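Local coordinates for 70 KDA protein (PDB 4B2N), which is a diheme c-type cytochrome that acts as a dioxygenase, cleaving the double bonds of natural rubber processively, at residues W525-K535 with N638-D649; S559-W567 with W653-T661. All blocks are in the same frame, centred on the assembly; numbering follows the deposited sequence.

Interaction 1 of 2, residues W525-K535 with N638-D649. With HEC (heme c), chain D.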
loop_
_atom_site.group_PDB
_atom_site.type_symbol
_atom_site.label_atom_id
_atom_site.label_comp_id
_atom_site.label_asym_id
_atom_site.label_seq_id
_atom_site.Cartn_x
_atom_site.Cartn_y
_atom_site.Cartn_z
ATOM N N TRP A 525 20.431 -2.406 -6.959
ATOM C CA TRP A 525 21.687 -1.693 -7.281
ATOM C C TRP A 525 21.537 -0.169 -7.121
ATOM O O TRP A 525 22.357 0.488 -6.497
ATOM C CB TRP A 525 22.117 -2.074 -8.693
ATOM C CG TRP A 525 23.424 -1.449 -9.058
ATOM C CD1 TRP A 525 23.634 -0.329 -9.855
ATOM C CD2 TRP A 525 24.750 -1.882 -8.624
ATOM N NE1 TRP A 525 24.992 -0.053 -9.933
ATOM C CE2 TRP A 525 25.704 -0.954 -9.212
ATOM C CE3 TRP A 525 25.221 -2.904 -7.817
ATOM C CZ2 TRP A 525 27.079 -1.070 -9.005
ATOM C CZ3 TRP A 525 26.615 -3.023 -7.618
ATOM C CH2 TRP A 525 27.519 -2.123 -8.191
ATOM N N GLY A 526 20.456 0.397 -7.654
ATOM C CA GLY A 526 20.214 1.829 -7.629
ATOM C C GLY A 526 19.988 2.389 -6.234
ATOM O O GLY A 526 20.455 3.470 -5.898
ATOM N N VAL A 527 19.270 1.655 -5.410
ATOM C CA VAL A 527 19.143 1.989 -4.004
ATOM C C VAL A 527 20.551 2.047 -3.418
ATOM O O VAL A 527 20.850 2.939 -2.627
ATOM C CB VAL A 527 18.284 0.929 -3.305
ATOM C CG1 VAL A 527 18.249 1.174 -1.800
ATOM C CG2 VAL A 527 16.867 0.933 -3.920
ATOM N N LEU A 528 21.373 1.084 -3.812
ATOM C CA LEU A 528 22.715 0.926 -3.231
ATOM C C LEU A 528 23.738 1.874 -3.824
ATOM O O LEU A 528 24.808 2.108 -3.248
ATOM C CB LEU A 528 23.160 -0.542 -3.334
ATOM C CG LEU A 528 22.364 -1.452 -2.369
ATOM C CD1 LEU A 528 22.919 -2.845 -2.456
ATOM C CD2 LEU A 528 22.383 -1.007 -0.918
ATOM N N LYS A 529 23.424 2.421 -4.995
ATOM C CA LYS A 529 24.345 3.307 -5.684
ATOM C C LYS A 529 23.633 4.462 -6.308
ATOM O O LYS A 529 23.174 4.342 -7.475
ATOM C CB LYS A 529 25.078 2.500 -6.711
ATOM C CG LYS A 529 26.239 3.248 -7.271
ATOM C CD LYS A 529 27.306 2.206 -7.431
ATOM C CE LYS A 529 27.849 2.238 -8.791
ATOM N NZ LYS A 529 29.078 3.084 -8.751
ATOM N N PRO A 530 23.430 5.553 -5.522
ATOM C CA PRO A 530 22.562 6.656 -5.956
ATOM C C PRO A 530 22.900 7.148 -7.335
ATOM O O PRO A 530 22.008 7.466 -8.091
ATOM C CB PRO A 530 22.810 7.721 -4.911
ATOM C CG PRO A 530 23.014 6.923 -3.683
ATOM C CD PRO A 530 23.860 5.755 -4.128
ATOM N N SER A 531 24.191 7.139 -7.680
ATOM C CA SER A 531 24.646 7.692 -8.954
ATOM C C SER A 531 24.120 6.940 -10.183
ATOM O O SER A 531 24.019 7.521 -11.250
ATOM C CB SER A 531 26.164 7.788 -8.953
ATOM O OG SER A 531 26.689 6.468 -8.990
ATOM N N ASP A 532 23.746 5.665 -10.004
ATOM C CA ASP A 532 23.169 4.820 -11.056
ATOM C C ASP A 532 21.665 4.799 -11.146
ATOM O O ASP A 532 21.113 3.970 -11.872
ATOM C CB ASP A 532 23.660 3.397 -10.912
ATOM C CG ASP A 532 25.163 3.291 -11.262
ATOM O OD1 ASP A 532 25.725 4.357 -11.582
ATOM O OD2 ASP A 532 25.760 2.205 -11.226
ATOM N N ARG A 533 20.978 5.702 -10.457
ATOM C CA ARG A 533 19.505 5.684 -10.576
ATOM C C ARG A 533 19.099 6.518 -11.799
ATOM O O ARG A 533 19.459 7.658 -11.899
ATOM C CB ARG A 533 18.881 6.309 -9.321
ATOM C CG ARG A 533 19.380 5.725 -8.009
ATOM C CD ARG A 533 18.564 6.272 -6.833
ATOM N NE ARG A 533 19.041 5.719 -5.549
ATOM C CZ ARG A 533 18.989 6.364 -4.392
ATOM N NH1 ARG A 533 18.440 7.583 -4.328
ATOM N NH2 ARG A 533 19.535 5.816 -3.319
ATOM N N PRO A 534 18.299 5.986 -12.719
ATOM C CA PRO A 534 17.921 6.821 -13.849
ATOM C C PRO A 534 16.763 7.711 -13.499
ATOM O O PRO A 534 15.817 7.260 -12.833
ATOM C CB PRO A 534 17.476 5.792 -14.886
ATOM C CG PRO A 534 16.824 4.711 -14.006
ATOM C CD PRO A 534 17.724 4.626 -12.786
ATOM N N LYS A 535 16.768 8.933 -13.984
ATOM C CA LYS A 535 15.658 9.852 -13.642
ATOM C C LYS A 535 14.379 9.478 -14.342
ATOM O O LYS A 535 13.294 9.695 -13.831
ATOM C CB LYS A 535 15.976 11.266 -14.070
ATOM C CG LYS A 535 17.095 11.856 -13.203
ATOM C CD LYS A 535 16.427 12.322 -11.943
ATOM C CE LYS A 535 17.356 13.191 -11.126
ATOM N NZ LYS A 535 16.929 12.878 -9.746
ATOM N N ASN A 638 13.660 10.659 -7.180
ATOM C CA ASN A 638 14.269 9.368 -6.984
ATOM C C ASN A 638 15.478 9.527 -6.071
ATOM O O ASN A 638 16.288 8.623 -5.997
ATOM C CB ASN A 638 14.684 8.732 -8.330
ATOM C CG ASN A 638 15.780 9.520 -9.025
ATOM O OD1 ASN A 638 15.949 10.695 -8.731
ATOM N ND2 ASN A 638 16.528 8.887 -9.915
ATOM N N GLY A 639 15.574 10.664 -5.386
ATOM C CA GLY A 639 16.803 11.003 -4.586
ATOM C C GLY A 639 16.663 10.438 -3.208
ATOM O O GLY A 639 15.599 9.922 -2.845
ATOM N N GLY A 640 17.712 10.544 -2.390
ATOM C CA GLY A 640 17.578 10.054 -1.016
ATOM C C GLY A 640 18.166 8.675 -0.746
ATOM O O GLY A 640 18.707 8.006 -1.644
ATOM N N HIS A 641 18.118 8.251 0.520
ATOM C CA HIS A 641 18.746 7.019 0.908
ATOM C C HIS A 641 20.166 7.007 0.305
ATOM O O HIS A 641 20.649 5.987 -0.177
ATOM C CB HIS A 641 17.886 5.863 0.366
ATOM C CG HIS A 641 18.167 4.539 1.009
ATOM N ND1 HIS A 641 19.224 3.772 0.678
ATOM C CD2 HIS A 641 17.453 3.835 1.963
ATOM C CE1 HIS A 641 19.154 2.619 1.377
ATOM N NE2 HIS A 641 18.077 2.676 2.157
ATOM N N ASP A 642 20.814 8.149 0.362
ATOM C CA ASP A 642 22.099 8.389 -0.299
ATOM C C ASP A 642 23.291 7.952 0.484
ATOM O O ASP A 642 24.416 7.937 -0.079
ATOM C CB ASP A 642 22.271 9.889 -0.552
ATOM C CG ASP A 642 21.329 10.396 -1.554
ATOM O OD1 ASP A 642 21.443 9.959 -2.714
ATOM O OD2 ASP A 642 20.471 11.248 -1.216
ATOM N N PHE A 643 23.087 7.621 1.758
ATOM C CA PHE A 643 24.182 7.091 2.599
ATOM C C PHE A 643 24.764 5.791 2.053
ATOM O O PHE A 643 25.828 5.395 2.436
ATOM C CB PHE A 643 23.721 6.873 4.018
ATOM C CG PHE A 643 22.272 6.408 4.116
ATOM C CD1 PHE A 643 21.922 5.078 3.817
ATOM C CD2 PHE A 643 21.306 7.305 4.502
ATOM C CE1 PHE A 643 20.562 4.665 3.880
ATOM C CE2 PHE A 643 19.908 6.925 4.517
ATOM C CZ PHE A 643 19.577 5.610 4.261
ATOM N N THR A 644 24.061 5.111 1.157
ATOM C CA THR A 644 24.661 3.966 0.474
ATOM C C THR A 644 25.841 4.284 -0.501
ATOM O O THR A 644 26.562 3.389 -0.946
ATOM C CB THR A 644 23.595 3.197 -0.249
ATOM O OG1 THR A 644 22.939 4.074 -1.174
ATOM C CG2 THR A 644 22.557 2.720 0.742
ATOM N N GLN A 645 25.992 5.542 -0.851
ATOM C CA GLN A 645 27.106 5.976 -1.746
ATOM C C GLN A 645 28.494 5.660 -1.201
ATOM O O GLN A 645 29.425 5.592 -1.975
ATOM C CB GLN A 645 27.033 7.471 -1.974
ATOM C CG GLN A 645 27.512 8.250 -0.769
ATOM C CD GLN A 645 26.937 9.646 -0.727
ATOM O OE1 GLN A 645 26.451 10.169 -1.738
ATOM N NE2 GLN A 645 26.951 10.258 0.460
ATOM N N SER A 646 28.599 5.494 0.114
ATOM C CA SER A 646 29.878 5.226 0.796
ATOM C C SER A 646 30.300 3.759 0.577
ATOM O O SER A 646 31.463 3.410 0.839
ATOM C CB SER A 646 29.735 5.513 2.301
ATOM O OG SER A 646 28.959 4.494 2.993
ATOM N N LEU A 647 29.372 2.906 0.109
ATOM C CA LEU A 647 29.672 1.493 -0.159
ATOM C C LEU A 647 30.654 1.337 -1.311
ATOM O O LEU A 647 30.793 2.230 -2.137
ATOM C CB LEU A 647 28.403 0.700 -0.511
ATOM C CG LEU A 647 27.466 0.649 0.664
ATOM C CD1 LEU A 647 26.104 0.234 0.121
ATOM C CD2 LEU A 647 27.966 -0.403 1.655
ATOM N N THR A 648 31.331 0.192 -1.355
ATOM C CA THR A 648 32.119 -0.154 -2.530
ATOM C C THR A 648 31.256 -0.986 -3.429
ATOM O O THR A 648 30.280 -1.598 -2.957
ATOM C CB THR A 648 33.421 -0.930 -2.210
ATOM O OG1 THR A 648 33.114 -2.255 -1.682
ATOM C CG2 THR A 648 34.449 -0.048 -1.308
ATOM N N ASP A 649 31.587 -1.011 -4.722
ATOM C CA ASP A 649 30.846 -1.880 -5.622
ATOM C C ASP A 649 30.916 -3.344 -5.159
ATOM O O ASP A 649 29.946 -4.092 -5.338
ATOM C CB ASP A 649 31.361 -1.765 -7.054
ATOM C CG ASP A 649 30.836 -0.544 -7.788
ATOM O OD1 ASP A 649 30.067 0.304 -7.270
ATOM O OD2 ASP A 649 31.263 -0.403 -8.934
HETATM FE FE HEC D . 17.285 1.342 3.387
HETATM C CHA HEC D . 14.356 1.898 1.640
HETATM C CHB HEC D . 17.992 -1.561 1.441
HETATM C CHC HEC D . 20.411 1.058 4.738
HETATM C CHD HEC D . 16.190 3.360 5.913
HETATM N NA HEC D . 16.305 0.318 1.943
HETATM C C1A HEC D . 15.174 0.781 1.226
HETATM C C2A HEC D . 14.853 -0.099 0.105
HETATM C C3A HEC D . 15.915 -1.120 0.057
HETATM C C4A HEC D . 16.814 -0.786 1.143
HETATM C CMA HEC D . 15.995 -2.266 -0.926
HETATM C CAA HEC D . 13.609 -0.070 -0.780
HETATM C CBA HEC D . 12.576 -0.848 0.113
HETATM C CGA HEC D . 11.160 -0.738 -0.476
HETATM O O1A HEC D . 11.011 0.042 -1.452
HETATM O O2A HEC D . 10.153 -1.421 -0.065
HETATM N NB HEC D . 18.917 -0.041 3.093
HETATM C C1B HEC D . 19.062 -1.120 2.325
HETATM C C2B HEC D . 20.349 -1.818 2.418
HETATM C C3B HEC D . 21.079 -0.999 3.404
HETATM C C4B HEC D . 20.117 0.037 3.741
HETATM C CMB HEC D . 20.761 -3.065 1.671
HETATM C CAB HEC D . 22.498 -1.162 3.908
HETATM C CBB HEC D . 23.474 -0.935 2.933
HETATM N NC HEC D . 18.089 1.938 5.052
HETATM C C1C HEC D . 19.463 1.889 5.420
HETATM C C2C HEC D . 19.822 2.705 6.574
HETATM C C3C HEC D . 18.587 3.365 6.920
HETATM C C4C HEC D . 17.572 2.947 5.912
HETATM C CMC HEC D . 21.176 2.832 7.255
HETATM C CAC HEC D . 18.441 4.339 8.051
HETATM C CBC HEC D . 19.216 5.422 8.245
HETATM N ND HEC D . 15.606 2.332 3.747
HETATM C C1D HEC D . 15.316 3.159 4.746
HETATM C C2D HEC D . 14.037 3.855 4.713
HETATM C C3D HEC D . 13.489 3.441 3.442
HETATM C C4D HEC D . 14.525 2.549 2.931
HETATM C CMD HEC D . 13.444 4.797 5.730
HETATM C CAD HEC D . 12.159 3.843 2.847
HETATM C CBD HEC D . 12.492 4.997 1.889
HETATM C CGD HEC D . 11.275 5.511 1.155
HETATM O O1D HEC D . 10.963 6.708 1.168
HETATM O O2D HEC D . 10.619 4.658 0.595
HETATM O O HOH W 1 19.030 10.283 -10.869
HETATM O O HOH W 2 15.585 5.930 -10.505
#
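The axial-histidine loop of the second heme c packs here against the end of helix 524-528 and the turn after it. His641 NE2 binds the heme iron at 2.0 Å, and His394 supplies the other axial nitrogen. Val527 CG1 lies 3.6 Å from His641 CE1. The centre of the contact is Arg533, whose extended chain (chi2 -172°, chi3 -180°) carries the guanidinium across to the Gly640 carbonyl. It grips Gly640 O end-on: NH1 at 2.7 Å and NH2 at 2.9 Å, with that oxygen in the guanidinium plane. NH1 also donates to Asn638 O, 2.9 Å away, on a lone pair in the carbonyl plane. On its own side, Arg533 NE donates to Gly526 O and NH2 to Val527 O. Asp642 sits near this charge, but its OD2 pairs with Arg427. Asn638 OD1 takes a 2.6 Å bond from Lys535 NZ, while two waters link Asn638 ND2 to the carbonyls of Arg533 and Pro534. Farther along, Lys529 NZ makes a salt bridge to Asp649 OD1 at 3.3 Å, its hydrogen bond weak; Asp649 OD1 also pairs with Arg652. Leu528 CD2 rests 3.7 Å from heme CMB. One buried arginine thus satisfies backbone carbonyls of both segments. It ties the loop carrying the iron ligand to the helix end, and its positive charge may polarise the carbonyls around His641.

Interaction 2 of 2, residues S559-W567 with W653-T661; sequences SYDWQKLGW and WALIEYIKT
Leu565, Trp653 and the residues around them carry this contact between a tight turn and the C-terminal helix. Leu565 points at the helix. Its CD2 lies 3.6 Å from Ile656 CG2, the two side chains lying alongside but running opposite ways. CD1 of the same leucine rests 4.0 Å from Lys660 CE, on the extended lysine chain. Trp653 reaches across with the six-membered part of its indole. Gln563 O meets the ring rim edge-on, 3.5 Å from Trp653 CZ3. Lys564 CG lies 3.8 Å from Trp653 CH2. With CG anti to its carbonyl carbon (chi1 -64°), Trp653 brings this rim to the turn. A water joins the segments by donating to Gln563 O and accepting from Lys660 NZ, which also makes a salt bridge to Glu657 OE1. The turn is shaped from within. Asp561 OD1 accepts from Gln563 N, an Asx turn, and from Lys564 N, which makes it an Asx motif. Leu565 with Gly566 opposite Asp561 forms a G1 beta bulge. The turn links antiparallel strands 560-561 and 566-567 and meets one side of helix 649-660. Helix 524-528 also touches both partners, through Leu524 and Trp525, and helix 357-369 packs on Ala654 and Leu655.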
loop_
_atom_site.group_PDB
_atom_site.type_symbol
_atom_site.label_atom_id
_atom_site.label_comp_id
_atom_site.label_asym_id
_atom_site.label_seq_id
_atom_site.Cartn_x
_atom_site.Cartn_y
_atom_site.Cartn_z
ATOM N N SER A 559 12.024 -9.858 -18.292
ATOM C CA SER A 559 11.953 -8.433 -18.035
ATOM C C SER A 559 12.555 -8.050 -16.731
ATOM O O SER A 559 12.756 -6.882 -16.504
ATOM C CB SER A 559 10.536 -7.920 -18.063
ATOM O OG SER A 559 10.045 -8.101 -19.401
ATOM N N TYR A 560 12.823 -9.049 -15.890
ATOM C CA TYR A 560 13.418 -8.808 -14.583
ATOM C C TYR A 560 14.919 -8.946 -14.699
ATOM O O TYR A 560 15.388 -9.652 -15.609
ATOM C CB TYR A 560 12.784 -9.724 -13.522
ATOM C CG TYR A 560 12.718 -9.057 -12.133
ATOM C CD1 TYR A 560 11.827 -8.035 -11.888
ATOM C CD2 TYR A 560 13.562 -9.431 -11.130
ATOM C CE1 TYR A 560 11.713 -7.430 -10.670
ATOM C CE2 TYR A 560 13.451 -8.838 -9.864
ATOM C CZ TYR A 560 12.563 -7.827 -9.653
ATOM O OH TYR A 560 12.460 -7.255 -8.448
ATOM N N ASP A 561 15.632 -8.175 -13.874
ATOM C CA ASP A 561 17.115 -8.117 -13.828
ATOM C C ASP A 561 17.552 -8.940 -12.633
ATOM O O ASP A 561 17.418 -8.485 -11.487
ATOM C CB ASP A 561 17.580 -6.668 -13.667
ATOM C CG ASP A 561 19.119 -6.524 -13.739
ATOM O OD1 ASP A 561 19.791 -7.535 -13.486
ATOM O OD2 ASP A 561 19.600 -5.404 -14.038
ATOM N N TRP A 562 18.103 -10.145 -12.887
ATOM C CA TRP A 562 18.477 -11.032 -11.821
ATOM C C TRP A 562 19.847 -10.679 -11.277
ATOM O O TRP A 562 20.305 -11.317 -10.340
ATOM C CB TRP A 562 18.349 -12.516 -12.228
ATOM C CG TRP A 562 16.954 -12.734 -12.647
ATOM C CD1 TRP A 562 16.430 -12.651 -13.935
ATOM C CD2 TRP A 562 15.810 -12.902 -11.756
ATOM N NE1 TRP A 562 15.068 -12.846 -13.900
ATOM C CE2 TRP A 562 14.634 -12.997 -12.610
ATOM C CE3 TRP A 562 15.668 -13.037 -10.374
ATOM C CZ2 TRP A 562 13.344 -13.161 -12.072
ATOM C CZ3 TRP A 562 14.393 -13.257 -9.847
ATOM C CH2 TRP A 562 13.255 -13.319 -10.682
ATOM N N GLN A 563 20.515 -9.671 -11.821
ATOM C CA GLN A 563 21.808 -9.309 -11.239
ATOM C C GLN A 563 21.728 -8.113 -10.329
ATOM O O GLN A 563 22.185 -8.146 -9.194
ATOM C CB GLN A 563 22.859 -9.009 -12.280
ATOM C CG GLN A 563 23.174 -10.199 -13.177
ATOM C CD GLN A 563 23.764 -9.726 -14.502
ATOM O OE1 GLN A 563 24.341 -8.623 -14.585
ATOM N NE2 GLN A 563 23.596 -10.529 -15.552
ATOM N N LYS A 564 21.147 -7.053 -10.847
ATOM C CA LYS A 564 20.963 -5.827 -10.082
ATOM C C LYS A 564 19.669 -5.806 -9.261
ATOM O O LYS A 564 19.440 -4.846 -8.486
ATOM C CB LYS A 564 21.009 -4.654 -11.069
ATOM C CG LYS A 564 22.447 -4.372 -11.457
ATOM C CD LYS A 564 22.564 -3.117 -12.283
ATOM C CE LYS A 564 23.933 -3.064 -12.946
ATOM N NZ LYS A 564 24.167 -1.677 -13.434
ATOM N N LEU A 565 18.779 -6.798 -9.527
ATOM C CA LEU A 565 17.604 -7.107 -8.705
ATOM C C LEU A 565 16.601 -5.988 -8.877
ATOM O O LEU A 565 16.531 -5.065 -8.057
ATOM C CB LEU A 565 17.980 -7.288 -7.224
ATOM C CG LEU A 565 17.633 -8.574 -6.513
ATOM C CD1 LEU A 565 17.965 -9.810 -7.341
ATOM C CD2 LEU A 565 18.379 -8.615 -5.183
ATOM N N GLY A 566 15.800 -6.133 -9.940
ATOM C CA GLY A 566 14.796 -5.140 -10.309
ATOM C C GLY A 566 14.364 -5.271 -11.763
ATOM O O GLY A 566 14.722 -6.257 -12.409
ATOM N N TRP A 567 13.612 -4.278 -12.279
ATOM C CA TRP A 567 13.189 -4.270 -13.704
ATOM C C TRP A 567 14.372 -3.966 -14.577
ATOM O O TRP A 567 15.192 -3.134 -14.249
ATOM C CB TRP A 567 12.029 -3.287 -13.947
ATOM C CG TRP A 567 10.862 -3.805 -13.161
ATOM C CD1 TRP A 567 10.373 -3.355 -11.914
ATOM C CD2 TRP A 567 10.081 -4.981 -13.506
ATOM N NE1 TRP A 567 9.369 -4.202 -11.476
ATOM C CE2 TRP A 567 9.134 -5.186 -12.417
ATOM C CE3 TRP A 567 10.115 -5.900 -14.572
ATOM C CZ2 TRP A 567 8.208 -6.248 -12.427
ATOM C CZ3 TRP A 567 9.183 -6.929 -14.590
ATOM C CH2 TRP A 567 8.247 -7.117 -13.516
ATOM N N TRP A 653 27.493 -5.713 -4.569
ATOM C CA TRP A 653 27.166 -7.074 -5.047
ATOM C C TRP A 653 26.962 -8.066 -3.914
ATOM O O TRP A 653 26.058 -8.914 -4.021
ATOM C CB TRP A 653 28.257 -7.585 -5.997
ATOM C CG TRP A 653 28.341 -6.766 -7.255
ATOM C CD1 TRP A 653 29.392 -5.989 -7.681
ATOM C CD2 TRP A 653 27.296 -6.610 -8.294
ATOM N NE1 TRP A 653 29.116 -5.358 -8.890
ATOM C CE2 TRP A 653 27.874 -5.707 -9.325
ATOM C CE3 TRP A 653 26.016 -7.087 -8.464
ATOM C CZ2 TRP A 653 27.162 -5.330 -10.460
ATOM C CZ3 TRP A 653 25.315 -6.722 -9.625
ATOM C CH2 TRP A 653 25.882 -5.872 -10.608
ATOM N N ALA A 654 27.760 -7.958 -2.815
ATOM C CA ALA A 654 27.604 -8.899 -1.688
ATOM C C ALA A 654 26.267 -8.671 -1.025
ATOM O O ALA A 654 25.543 -9.644 -0.689
ATOM C CB ALA A 654 28.726 -8.758 -0.659
ATOM N N LEU A 655 25.927 -7.395 -0.859
ATOM C CA LEU A 655 24.656 -7.044 -0.223
ATOM C C LEU A 655 23.511 -7.500 -1.110
ATOM O O LEU A 655 22.506 -8.004 -0.583
ATOM C CB LEU A 655 24.577 -5.544 -0.031
ATOM C CG LEU A 655 25.256 -4.909 1.199
ATOM C CD1 LEU A 655 25.278 -3.407 0.933
ATOM C CD2 LEU A 655 24.511 -5.235 2.508
ATOM N N ILE A 656 23.645 -7.379 -2.433
ATOM C CA ILE A 656 22.574 -7.907 -3.311
ATOM C C ILE A 656 22.387 -9.406 -3.210
ATOM O O ILE A 656 21.250 -9.920 -3.130
ATOM C CB ILE A 656 22.754 -7.450 -4.771
ATOM C CG1 ILE A 656 22.324 -5.985 -4.892
ATOM C CG2 ILE A 656 21.945 -8.297 -5.741
ATOM C CD1 ILE A 656 23.063 -5.303 -6.056
ATOM N N GLU A 657 23.496 -10.138 -3.217
ATOM C CA GLU A 657 23.427 -11.559 -3.039
ATOM C C GLU A 657 22.763 -11.905 -1.711
ATOM O O GLU A 657 21.966 -12.853 -1.626
ATOM C CB GLU A 657 24.844 -12.136 -3.052
ATOM C CG GLU A 657 24.774 -13.568 -3.510
ATOM C CD GLU A 657 24.416 -13.724 -4.977
ATOM O OE1 GLU A 657 24.323 -12.714 -5.724
ATOM O OE2 GLU A 657 24.153 -14.874 -5.377
ATOM N N TYR A 658 23.113 -11.172 -0.651
ATOM C CA TYR A 658 22.475 -11.430 0.629
ATOM C C TYR A 658 20.939 -11.191 0.569
ATOM O O TYR A 658 20.138 -11.987 1.106
ATOM C CB TYR A 658 23.121 -10.562 1.701
ATOM C CG TYR A 658 22.436 -10.710 3.041
ATOM C CD1 TYR A 658 22.277 -11.978 3.618
ATOM C CD2 TYR A 658 21.967 -9.599 3.735
ATOM C CE1 TYR A 658 21.653 -12.126 4.833
ATOM C CE2 TYR A 658 21.329 -9.735 4.973
ATOM C CZ TYR A 658 21.200 -11.014 5.501
ATOM O OH TYR A 658 20.634 -11.212 6.696
ATOM N N ILE A 659 20.526 -10.156 -0.126
ATOM C CA ILE A 659 19.083 -9.832 -0.168
ATOM C C ILE A 659 18.288 -10.934 -0.906
ATOM O O ILE A 659 17.072 -11.170 -0.632
ATOM C CB ILE A 659 18.830 -8.426 -0.734
ATOM C CG1 ILE A 659 19.340 -7.371 0.269
ATOM C CG2 ILE A 659 17.310 -8.222 -1.045
ATOM C CD1 ILE A 659 19.664 -6.036 -0.339
ATOM N N LYS A 660 18.951 -11.569 -1.885
ATOM C CA LYS A 660 18.393 -12.752 -2.540
ATOM C C LYS A 660 17.975 -13.843 -1.541
ATOM O O LYS A 660 17.052 -14.566 -1.820
ATOM C CB LYS A 660 19.382 -13.330 -3.579
ATOM C CG LYS A 660 19.675 -12.409 -4.739
ATOM C CD LYS A 660 20.637 -13.099 -5.722
ATOM C CE LYS A 660 21.087 -12.220 -6.883
ATOM N NZ LYS A 660 22.188 -12.874 -7.674
ATOM N N THR A 661 18.685 -13.964 -0.407
ATOM C CA THR A 661 18.365 -14.966 0.566
ATOM C C THR A 661 17.239 -14.543 1.525
ATOM O O THR A 661 16.779 -15.367 2.315
ATOM C CB THR A 661 19.541 -15.358 1.463
ATOM O OG1 THR A 661 19.908 -14.256 2.238
ATOM C CG2 THR A 661 20.797 -15.797 0.672
HETATM O O HOH W 3 23.705 -10.142 -8.519
#

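Overall arrangement
Along the chain the order is 525-535, 559-567, 638-649, 653-661, so the two contacts cross rather than nest. Interaction 1 closes a loop of 102 residues and interaction 2 one of 85. Both lie on the same side of the chain's centre, with their own centres about 14 Å apart. They also touch directly. Trp525 N probably hydrogen-bonds to Lys564 O, the Trp525 ring stacks on Trp653, and Leu647 packs on Leu655. Helix 524-528 is the shared piece: it meets the axial-histidine loop, the turn between strands 560-561 and 566-567, and helix 649-660. Together they join the C-terminal part of the chain around one heme c, which both the loop 638-649 and helix 649-660 touch.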